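Local coordinates for peptidase S9 prolyl oligopeptidase catalytic domain-containing protein (Pyrococcus horikoshii, PDB 4HXF) that is an acylaminoacyl peptidase, probably acting as a serine-type endopeptidase, whose self-compartmentalizing hexamer selects its substrates through multimerization, at residues A[39-44]-A[587-592]; A[314-319]-A[330-335]; A[414-419]-A[434-439]. All blocks are in the same frame, centred on the assembly; numbering follows the deposited sequence.

Interaction 1. Residues A[39-44]-A[587-592]; sequences NKYENT and RHRMKR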
loop_
_atom_site.group_PDB
_atom_site.type_symbol
_atom_site.label_atom_id
_atom_site.label_comp_id
_atom_site.label_asym_id
_atom_site.label_seq_id
_atom_site.Cartn_x
_atom_site.Cartn_y
_atom_site.Cartn_z
ATOM N N ASN A 39 -20.424 -5.671 6.722
ATOM C CA ASN A 39 -21.046 -6.468 5.681
ATOM C C ASN A 39 -20.502 -7.864 5.529
ATOM O O ASN A 39 -20.269 -8.415 4.443
ATOM C CB ASN A 39 -21.118 -5.686 4.336
ATOM C CG ASN A 39 -22.138 -6.317 3.390
ATOM O OD1 ASN A 39 -23.101 -6.912 3.831
ATOM N ND2 ASN A 39 -21.872 -6.264 2.052
ATOM N N LYS A 40 -20.342 -8.530 6.675
ATOM C CA LYS A 40 -19.832 -9.855 6.725
ATOM C C LYS A 40 -20.532 -10.708 7.758
ATOM O O LYS A 40 -21.083 -10.151 8.715
ATOM C CB LYS A 40 -18.319 -9.857 7.212
ATOM C CG LYS A 40 -17.379 -9.168 6.266
ATOM C CD LYS A 40 -16.000 -9.005 6.920
ATOM N N TYR A 41 -20.525 -12.015 7.569
ATOM C CA TYR A 41 -20.917 -12.970 8.566
ATOM C C TYR A 41 -19.692 -13.267 9.459
ATOM O O TYR A 41 -18.579 -13.423 8.943
ATOM C CB TYR A 41 -21.410 -14.233 7.968
ATOM C CG TYR A 41 -22.766 -14.006 7.293
ATOM C CD1 TYR A 41 -22.841 -13.823 5.931
ATOM C CD2 TYR A 41 -23.894 -13.915 8.053
ATOM C CE1 TYR A 41 -24.083 -13.594 5.326
ATOM C CE2 TYR A 41 -25.127 -13.723 7.487
ATOM C CZ TYR A 41 -25.194 -13.513 6.104
ATOM O OH TYR A 41 -26.426 -13.376 5.460
ATOM N N GLU A 42 -19.889 -13.285 10.737
ATOM C CA GLU A 42 -18.841 -13.634 11.721
ATOM C C GLU A 42 -19.196 -14.957 12.296
ATOM O O GLU A 42 -20.354 -15.225 12.627
ATOM C CB GLU A 42 -18.845 -12.571 12.807
ATOM C CG GLU A 42 -18.488 -11.181 12.338
ATOM C CD GLU A 42 -18.662 -10.084 13.381
ATOM O OE1 GLU A 42 -19.323 -10.349 14.375
ATOM O OE2 GLU A 42 -18.252 -8.921 13.129
ATOM N N ASN A 43 -18.193 -15.857 12.386
ATOM C CA ASN A 43 -18.340 -17.179 12.862
ATOM C C ASN A 43 -17.396 -17.415 14.067
ATOM O O ASN A 43 -16.224 -17.035 14.022
ATOM C CB ASN A 43 -18.002 -18.266 11.842
ATOM C CG ASN A 43 -18.844 -18.186 10.617
ATOM O OD1 ASN A 43 -18.305 -18.008 9.496
ATOM N ND2 ASN A 43 -20.058 -18.317 10.776
ATOM N N THR A 44 -17.987 -17.939 15.126
ATOM C CA THR A 44 -17.311 -18.338 16.386
ATOM C C THR A 44 -17.679 -19.708 16.778
ATOM O O THR A 44 -18.861 -20.042 16.866
ATOM C CB THR A 44 -17.645 -17.341 17.542
ATOM O OG1 THR A 44 -17.414 -15.973 17.120
ATOM C CG2 THR A 44 -16.787 -17.620 18.849
ATOM N N ARG A 587 -25.855 -6.715 3.986
ATOM C CA ARG A 587 -26.411 -5.490 3.373
ATOM C C ARG A 587 -27.318 -5.779 2.192
ATOM O O ARG A 587 -28.410 -5.161 1.984
ATOM C CB ARG A 587 -25.251 -4.547 2.930
ATOM C CG ARG A 587 -25.662 -3.142 2.470
ATOM C CD ARG A 587 -24.454 -2.326 1.963
ATOM N NE ARG A 587 -23.880 -2.973 0.771
ATOM C CZ ARG A 587 -22.594 -3.256 0.550
ATOM N NH1 ARG A 587 -21.614 -2.932 1.421
ATOM N NH2 ARG A 587 -22.238 -3.904 -0.543
ATOM N N HIS A 588 -26.916 -6.731 1.374
ATOM C CA HIS A 588 -27.780 -7.273 0.326
ATOM C C HIS A 588 -29.149 -7.750 0.860
ATOM O O HIS A 588 -30.221 -7.389 0.381
ATOM C CB HIS A 588 -26.983 -8.406 -0.346
ATOM C CG HIS A 588 -27.770 -9.353 -1.226
ATOM N ND1 HIS A 588 -27.254 -9.815 -2.424
ATOM C CD2 HIS A 588 -28.972 -9.983 -1.067
ATOM C CE1 HIS A 588 -28.075 -10.754 -2.915
ATOM N NE2 HIS A 588 -29.143 -10.854 -2.142
ATOM N N ARG A 589 -29.111 -8.550 1.945
ATOM C CA ARG A 589 -30.330 -9.051 2.485
ATOM C C ARG A 589 -31.216 -7.995 3.092
ATOM O O ARG A 589 -32.417 -8.041 2.927
ATOM C CB ARG A 589 -29.961 -10.087 3.567
ATOM C CG ARG A 589 -29.490 -11.411 2.977
ATOM C CD ARG A 589 -29.045 -12.348 4.084
ATOM N NE ARG A 589 -30.216 -12.770 4.760
ATOM C CZ ARG A 589 -30.243 -13.256 6.029
ATOM N NH1 ARG A 589 -29.109 -13.452 6.670
ATOM N NH2 ARG A 589 -31.420 -13.585 6.619
ATOM N N MET A 590 -30.627 -7.023 3.764
ATOM C CA MET A 590 -31.359 -5.866 4.323
ATOM C C MET A 590 -32.146 -5.126 3.209
ATOM O O MET A 590 -33.321 -4.784 3.358
ATOM C CB MET A 590 -30.359 -4.991 4.994
ATOM C CG MET A 590 -30.963 -3.771 5.612
ATOM S SD MET A 590 -31.061 -2.379 4.503
ATOM C CE MET A 590 -29.351 -2.182 3.954
ATOM N N LYS A 591 -31.464 -4.924 2.069
ATOM C CA LYS A 591 -32.050 -4.164 0.926
ATOM C C LYS A 591 -33.154 -4.993 0.315
ATOM O O LYS A 591 -34.241 -4.430 0.009
ATOM C CB LYS A 591 -31.041 -3.800 -0.158
ATOM C CG LYS A 591 -30.051 -2.704 0.344
ATOM C CD LYS A 591 -28.979 -2.420 -0.691
ATOM C CE LYS A 591 -28.143 -1.291 -0.152
ATOM N NZ LYS A 591 -26.968 -1.004 -1.014
ATOM N N ARG A 592 -32.996 -6.307 0.225
ATOM C CA ARG A 592 -34.098 -7.143 -0.238
ATOM C C ARG A 592 -35.279 -7.073 0.685
ATOM O O ARG A 592 -36.429 -6.935 0.224
ATOM C CB ARG A 592 -33.666 -8.613 -0.435
ATOM C CG ARG A 592 -34.836 -9.495 -0.804
ATOM C CD ARG A 592 -34.509 -10.941 -0.947
ATOM N NE ARG A 592 -35.748 -11.748 -0.843
ATOM C CZ ARG A 592 -36.386 -12.058 0.281
ATOM N NH1 ARG A 592 -37.530 -12.731 0.234
ATOM N NH2 ARG A 592 -35.883 -11.766 1.470
#

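Interaction 2. Residues A[314-319]-A[330-335]; sequences YLKETA and GEERQL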
loop_
_atom_site.group_PDB
_atom_site.type_symbol
_atom_site.label_atom_id
_atom_site.label_comp_id
_atom_site.label_asym_id
_atom_site.label_seq_id
_atom_site.Cartn_x
_atom_site.Cartn_y
_atom_site.Cartn_z
ATOM N N TYR A 314 -29.089 -31.529 20.081
ATOM C CA TYR A 314 -29.720 -31.114 18.836
ATOM C C TYR A 314 -30.117 -29.668 18.868
ATOM O O TYR A 314 -30.360 -29.063 19.887
ATOM C CB TYR A 314 -30.937 -32.032 18.566
ATOM C CG TYR A 314 -31.970 -32.157 19.640
ATOM C CD1 TYR A 314 -31.869 -33.178 20.593
ATOM C CD2 TYR A 314 -33.075 -31.294 19.716
ATOM C CE1 TYR A 314 -32.797 -33.328 21.577
ATOM C CE2 TYR A 314 -34.058 -31.441 20.711
ATOM C CZ TYR A 314 -33.929 -32.512 21.610
ATOM O OH TYR A 314 -34.858 -32.676 22.570
ATOM N N LEU A 315 -30.233 -29.135 17.671
ATOM C CA LEU A 315 -30.703 -27.741 17.493
ATOM C C LEU A 315 -32.182 -27.797 17.088
ATOM O O LEU A 315 -32.519 -28.497 16.123
ATOM C CB LEU A 315 -29.929 -27.096 16.344
ATOM C CG LEU A 315 -28.491 -26.660 16.507
ATOM C CD1 LEU A 315 -27.816 -26.130 15.272
ATOM C CD2 LEU A 315 -28.383 -25.588 17.655
ATOM N N LYS A 316 -33.041 -27.055 17.803
ATOM C CA LYS A 316 -34.479 -27.030 17.554
ATOM C C LYS A 316 -34.848 -25.564 17.210
ATOM O O LYS A 316 -34.491 -24.632 17.983
ATOM C CB LYS A 316 -35.238 -27.509 18.742
ATOM C CG LYS A 316 -36.802 -27.413 18.517
ATOM C CD LYS A 316 -37.601 -27.164 19.763
ATOM C CE LYS A 316 -37.414 -28.213 20.837
ATOM N NZ LYS A 316 -38.354 -28.010 21.995
ATOM N N GLU A 317 -35.461 -25.371 16.042
ATOM C CA GLU A 317 -36.050 -24.114 15.654
ATOM C C GLU A 317 -37.578 -24.260 15.725
ATOM O O GLU A 317 -38.089 -25.347 15.537
ATOM C CB GLU A 317 -35.567 -23.816 14.254
ATOM C CG GLU A 317 -36.053 -22.616 13.581
ATOM C CD GLU A 317 -35.194 -22.256 12.422
ATOM O OE1 GLU A 317 -35.766 -21.931 11.404
ATOM O OE2 GLU A 317 -33.936 -22.273 12.492
ATOM N N THR A 318 -38.305 -23.151 15.896
ATOM C CA THR A 318 -39.755 -23.120 15.914
ATOM C C THR A 318 -40.242 -21.956 15.012
ATOM O O THR A 318 -39.422 -21.249 14.438
ATOM C CB THR A 318 -40.309 -22.932 17.333
ATOM O OG1 THR A 318 -39.955 -21.585 17.742
ATOM C CG2 THR A 318 -39.673 -23.997 18.294
ATOM N N ALA A 319 -41.572 -21.838 14.800
ATOM C CA ALA A 319 -42.136 -20.767 13.979
ATOM C C ALA A 319 -41.749 -19.392 14.523
ATOM O O ALA A 319 -41.649 -18.471 13.719
ATOM C CB ALA A 319 -43.644 -20.833 13.905
ATOM N N GLY A 330 -33.305 -38.757 28.225
ATOM C CA GLY A 330 -34.585 -39.199 28.742
ATOM C C GLY A 330 -35.676 -38.157 28.774
ATOM O O GLY A 330 -36.841 -38.497 28.654
ATOM N N GLU A 331 -35.299 -36.870 28.951
ATOM C CA GLU A 331 -36.185 -35.757 28.659
ATOM C C GLU A 331 -35.349 -34.666 28.006
ATOM O O GLU A 331 -34.141 -34.697 28.126
ATOM C CB GLU A 331 -36.755 -35.195 29.933
ATOM C CG GLU A 331 -38.135 -35.736 30.270
ATOM C CD GLU A 331 -38.373 -35.717 31.757
ATOM O OE1 GLU A 331 -37.862 -34.772 32.413
ATOM O OE2 GLU A 331 -39.033 -36.664 32.261
ATOM N N GLU A 332 -36.037 -33.747 27.368
ATOM C CA GLU A 332 -35.376 -32.651 26.650
ATOM C C GLU A 332 -35.038 -31.580 27.676
ATOM O O GLU A 332 -35.958 -31.201 28.462
ATOM C CB GLU A 332 -36.328 -32.081 25.641
ATOM C CG GLU A 332 -35.820 -30.797 24.967
ATOM C CD GLU A 332 -36.772 -30.346 23.887
ATOM O OE1 GLU A 332 -36.740 -30.980 22.804
ATOM O OE2 GLU A 332 -37.605 -29.474 24.179
ATOM N N ARG A 333 -33.797 -31.080 27.624
ATOM C CA ARG A 333 -33.348 -29.937 28.448
ATOM C C ARG A 333 -32.861 -28.891 27.444
ATOM O O ARG A 333 -32.001 -29.192 26.654
ATOM C CB ARG A 333 -32.151 -30.352 29.328
ATOM C CG ARG A 333 -31.737 -29.334 30.423
ATOM C CD ARG A 333 -30.840 -29.911 31.571
ATOM N NE ARG A 333 -29.375 -29.779 31.374
ATOM N N GLN A 334 -33.333 -27.667 27.572
ATOM C CA GLN A 334 -32.744 -26.595 26.750
ATOM C C GLN A 334 -31.356 -26.178 27.292
ATOM O O GLN A 334 -31.225 -26.016 28.549
ATOM C CB GLN A 334 -33.697 -25.450 26.700
ATOM C CG GLN A 334 -33.240 -24.289 25.743
ATOM C CD GLN A 334 -34.275 -23.196 25.708
ATOM O OE1 GLN A 334 -35.385 -23.376 26.194
ATOM N NE2 GLN A 334 -33.916 -22.011 25.193
ATOM N N LEU A 335 -30.344 -26.146 26.453
ATOM C CA LEU A 335 -28.974 -25.841 26.823
ATOM C C LEU A 335 -28.714 -24.368 26.596
ATOM O O LEU A 335 -27.890 -23.815 27.322
ATOM C CB LEU A 335 -27.849 -26.647 26.073
ATOM C CG LEU A 335 -28.001 -28.157 26.383
ATOM C CD1 LEU A 335 -26.866 -28.830 25.619
ATOM C CD2 LEU A 335 -27.887 -28.268 27.906
#

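Interaction 3. Residues A[414-419]-A[434-439]; sequences NPRGSN and GLEDFQ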
loop_
_atom_site.group_PDB
_atom_site.type_symbol
_atom_site.label_atom_id
_atom_site.label_comp_id
_atom_site.label_asym_id
_atom_site.label_seq_id
_atom_site.Cartn_x
_atom_site.Cartn_y
_atom_site.Cartn_z
ATOM N N ASN A 414 -49.430 -26.486 2.571
ATOM C CA ASN A 414 -48.585 -27.502 1.911
ATOM C C ASN A 414 -49.419 -28.195 0.815
ATOM O O ASN A 414 -50.186 -29.148 1.091
ATOM C CB ASN A 414 -48.078 -28.508 2.939
ATOM C CG ASN A 414 -46.870 -28.012 3.714
ATOM O OD1 ASN A 414 -46.049 -27.266 3.154
ATOM N ND2 ASN A 414 -46.693 -28.465 5.001
ATOM N N PRO A 415 -49.315 -27.719 -0.425
ATOM C CA PRO A 415 -50.153 -28.353 -1.478
ATOM C C PRO A 415 -49.577 -29.715 -1.805
ATOM O O PRO A 415 -48.413 -30.043 -1.412
ATOM C CB PRO A 415 -49.963 -27.427 -2.679
ATOM C CG PRO A 415 -48.715 -26.720 -2.399
ATOM C CD PRO A 415 -48.499 -26.574 -0.904
ATOM N N ARG A 416 -50.309 -30.537 -2.536
ATOM C CA ARG A 416 -49.699 -31.745 -3.066
ATOM C C ARG A 416 -48.457 -31.417 -3.885
ATOM O O ARG A 416 -48.276 -30.354 -4.477
ATOM C CB ARG A 416 -50.741 -32.525 -3.917
ATOM C CG ARG A 416 -51.020 -31.915 -5.342
ATOM C CD ARG A 416 -52.315 -32.502 -5.903
ATOM N NE ARG A 416 -53.443 -32.010 -5.122
ATOM C CZ ARG A 416 -54.595 -32.600 -4.976
ATOM N NH1 ARG A 416 -54.889 -33.733 -5.632
ATOM N NH2 ARG A 416 -55.510 -32.071 -4.219
ATOM N N GLY A 417 -47.504 -32.323 -3.688
ATOM C CA GLY A 417 -46.136 -32.123 -4.103
ATOM C C GLY A 417 -45.206 -31.823 -2.930
ATOM O O GLY A 417 -43.986 -32.021 -3.073
ATOM N N SER A 418 -45.709 -31.297 -1.805
ATOM C CA SER A 418 -44.885 -30.924 -0.673
ATOM C C SER A 418 -44.261 -32.150 -0.031
ATOM O O SER A 418 -44.839 -33.302 -0.063
ATOM C CB SER A 418 -45.686 -30.236 0.367
ATOM O OG SER A 418 -46.316 -29.014 -0.073
ATOM N N ASN A 419 -43.149 -31.922 0.618
ATOM C CA ASN A 419 -42.633 -32.887 1.609
ATOM C C ASN A 419 -43.440 -32.920 2.863
ATOM O O ASN A 419 -44.229 -32.033 3.140
ATOM C CB ASN A 419 -41.156 -32.550 1.959
ATOM C CG ASN A 419 -40.312 -33.801 2.165
ATOM O OD1 ASN A 419 -40.838 -34.896 2.405
ATOM N ND2 ASN A 419 -38.996 -33.653 1.980
ATOM N N GLY A 434 -48.814 -26.405 -11.475
ATOM C CA GLY A 434 -49.782 -25.315 -11.805
ATOM C C GLY A 434 -51.205 -25.814 -11.918
ATOM O O GLY A 434 -52.144 -25.049 -12.086
ATOM N N LEU A 435 -51.416 -27.139 -11.791
ATOM C CA LEU A 435 -52.741 -27.715 -11.965
ATOM C C LEU A 435 -53.358 -27.957 -10.598
ATOM O O LEU A 435 -53.774 -27.004 -9.966
ATOM C CB LEU A 435 -52.688 -28.981 -12.882
ATOM C CG LEU A 435 -52.061 -28.766 -14.275
ATOM C CD1 LEU A 435 -52.083 -30.033 -15.115
ATOM C CD2 LEU A 435 -52.789 -27.575 -14.980
ATOM N N GLU A 436 -53.389 -29.183 -10.117
ATOM C CA GLU A 436 -54.033 -29.422 -8.788
ATOM C C GLU A 436 -53.322 -28.679 -7.651
ATOM O O GLU A 436 -53.967 -28.223 -6.698
ATOM C CB GLU A 436 -54.113 -30.908 -8.480
ATOM C CG GLU A 436 -55.058 -31.735 -9.319
ATOM C CD GLU A 436 -54.496 -32.039 -10.707
ATOM O OE1 GLU A 436 -53.265 -32.100 -10.989
ATOM O OE2 GLU A 436 -55.324 -32.234 -11.599
ATOM N N ASP A 437 -51.988 -28.544 -7.674
ATOM C CA ASP A 437 -51.308 -27.838 -6.597
ATOM C C ASP A 437 -51.744 -26.394 -6.447
ATOM O O ASP A 437 -51.927 -25.879 -5.346
ATOM C CB ASP A 437 -49.787 -28.021 -6.571
ATOM C CG ASP A 437 -49.015 -27.396 -7.787
ATOM O OD1 ASP A 437 -49.636 -27.046 -8.801
ATOM O OD2 ASP A 437 -47.771 -27.337 -7.694
ATOM N N PHE A 438 -51.927 -25.696 -7.570
ATOM C CA PHE A 438 -52.456 -24.373 -7.548
ATOM C C PHE A 438 -53.872 -24.314 -7.032
ATOM O O PHE A 438 -54.206 -23.464 -6.249
ATOM C CB PHE A 438 -52.393 -23.769 -8.946
ATOM C CG PHE A 438 -52.952 -22.336 -9.035
ATOM C CD1 PHE A 438 -52.478 -21.347 -8.179
ATOM C CD2 PHE A 438 -53.889 -22.015 -9.966
ATOM C CE1 PHE A 438 -52.990 -20.021 -8.254
ATOM C CE2 PHE A 438 -54.399 -20.742 -10.059
ATOM C CZ PHE A 438 -53.954 -19.761 -9.211
ATOM N N GLN A 439 -54.667 -25.304 -7.389
ATOM C CA GLN A 439 -56.006 -25.443 -6.825
ATOM C C GLN A 439 -55.966 -25.602 -5.354
ATOM O O GLN A 439 -56.855 -25.072 -4.636
ATOM C CB GLN A 439 -56.782 -26.601 -7.518
ATOM C CG GLN A 439 -57.024 -26.316 -9.034
ATOM C CD GLN A 439 -57.785 -24.997 -9.335
ATOM O OE1 GLN A 439 -58.805 -24.711 -8.711
ATOM N NE2 GLN A 439 -57.260 -24.180 -10.278
HETATM O O HOH W 1 -46.587 -28.550 -5.483
#

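Interaction 1. Residues A[39-44]-A[587-592]
Asn-39 and Tyr-41 join Arg-587 and Arg-589 in a polar, partly buried contact between two domains: the hairpin of strands 26-35 and 40-49 in the first propeller blade meets the start of helix 586-605 in the hydrolase domain. Two hydrogen bonds carry it. In the first, Arg-587 N, in the opening turn of the helix, donates to Asn-39 OD1 at 2.8 Å. The bond is nearly straight at the hydrogen, although the donor stands 36° above the carbonyl plane. Asn-39 has CG anti to its own backbone N (chi1 -162°), which extends the amide across to the helix. Its other arm, ND2, lies over one face of the Arg-587 guanidinium, 3.4 Å from CZ and offset toward the rim. This is packing between two donor groups and no bond; the guanidinium instead forms a salt bridge through NE with Asp-130 of a second subunit.

The second bond runs from Arg-589 NH1 to Tyr-41 OH, 2.9 Å long. The nitrogen comes to the edge of the phenol, close to the ring plane, and ring and guanidinium are nearly coplanar, 19° apart. Arg-589 CD lies 3.1 Å from the same Tyr-41 OH, and the bend at chi3 then turns the guanidinium so that NH1 meets the oxygen. This oxygen also bonds to Gly-584 O, just ahead of the helix. Arg-589 is held further by NE to Ser-581 O and NH2 to Tyr-593 OH, which fixes the rotation of the guanidinium. On the propeller side, Asn-39 with its positive phi and Lys-40 together face Asn-35, a G1 beta bulge where strand 26-35 turns back into strand 40-49, here used at a propeller-to-alpha/beta-hydrolase interface of the prolyl oligopeptidase kind.

Interaction 2. Residues A[314-319]-A[330-335]
Glu-332 reaches from the strand 332-334 over to Tyr-314 and Lys-316, and its carboxylate is divided between them, one oxygen each. OE1 accepts from Tyr-314 OH in a short bond of 2.5 Å, using the anti lone pair, the one turned away from OE2. The oxygen arrives at the edge of the phenol, in the ring plane, while the carboxylate itself is turned 57° from that plane. Here the contact is tight: Glu-332 CG also lies 3.2 Å from Tyr-314 OH, and the tyrosine is buried, with Ile-303, Phe-306 and Trp-328 against it. Its chi1 of 54° sets CG between the backbone N and the carbonyl carbon, which lifts the ring off the strand toward the glutamate.

All this takes place within one four-stranded antiparallel blade of the beta-propeller, in which 312-317 is the second strand and 332-334 the outermost fourth. Strand 324-328 runs between them, and the nearest backbones stay well apart, with Lys-316 CA 9.4 Å from Gln-334 CA. The side chains therefore bridge over the intervening strand, across Tyr-326, which touches Glu-332 and makes a cation-pi contact with Lys-316.

The other half lies nearer solvent, since Lys-316 and Glu-332 are both partly exposed, and its bond is less well aligned. Lys-316 NZ forms a salt bridge of 2.7 Å with Glu-332 OE2, approaching on the syn side but 32° out of the carboxylate plane. With an alanine here in place of the glutamate, the buried Tyr-314 would probably lose the acceptor of its hydroxyl, and the Lys-316 ammonium would lose its counter-charge across the blade. The lysine chain, bent at chi2 and chi3, crosses the extended glutamate at about a right angle.

Interaction 3. Residues A[414-419]-A[434-439]
Asp-437 OD2 is gripped by a water at 2.8 Å and by the hydroxyl of Tyr-467, and the same water donates a second bond, 2.7 Å long, to Arg-416 O. The water thus ties the loop 414-419 to the first turn of helix 436-451, two segments with no direct hydrogen bond between them. The other carboxylate oxygen works within its own segment. Asp-437 OD1 accepts from Gly-434 N at 2.9 Å through its syn lone pair, and more weakly from Phe-438 N. With chi1 at 66°, CG of Asp-437 sits between backbone N and carbonyl carbon, folding the carboxylate back toward the helix start, where the helix dipole would be expected to favour its negative charge.

On the loop side, Pro-415 to Ser-418 form a type II beta turn with Gly-417 at its third position, where the backbone angles call for glycine. Pro-415 O accepts from both Ser-418 N and Ser-418 OG, the latter at 2.7 Å and on a lone pair. This turn follows strand 409-413 of the alpha/beta hydrolase sheet, so the contact fastens a post-strand loop to a helix of the same domain. Ser-418 OG also bonds to His-385, while Tyr-467 lines the inhibitor pocket.

Apolar surfaces fill the rest. Pro-415 CB rests against Asp-437 CB at 3.9 Å, and Arg-416 CD lies 3.5 Å from Glu-436 CB, which sits over one face of the guanidinium. Arg-416 and Glu-436 do not pair despite their charges: Arg-416 NH1 is 5.8 Å from Glu-436 OE1. A bend at chi3 instead takes the guanidinium to Asp-440 and Asp-360, both through salt bridges, and Glu-436 turns to Arg-432.

Overall arrangement
The three contacts fall in different parts of the two-domain chain. Interaction 2 lies within the last blade of the propeller and interaction 3 within the hydrolase domain, while interaction 1 links the two domains. Both local contacts are nested in the long chain loop closed by interaction 1, and interaction 2 closes before interaction 3 opens. None touches another. The centres of interaction 1 and interaction 2 are about 27 Å apart, those of interaction 2 and interaction 3 about 31 Å. Interaction 1 and interaction 3, on opposite sides of the chain's centre, have centres about 33 Å apart. Interaction 3 approaches the bound inhibitor, with the Asp-437 side chain about 10 Å from it; interactions 1 and 2 lie away from that pocket.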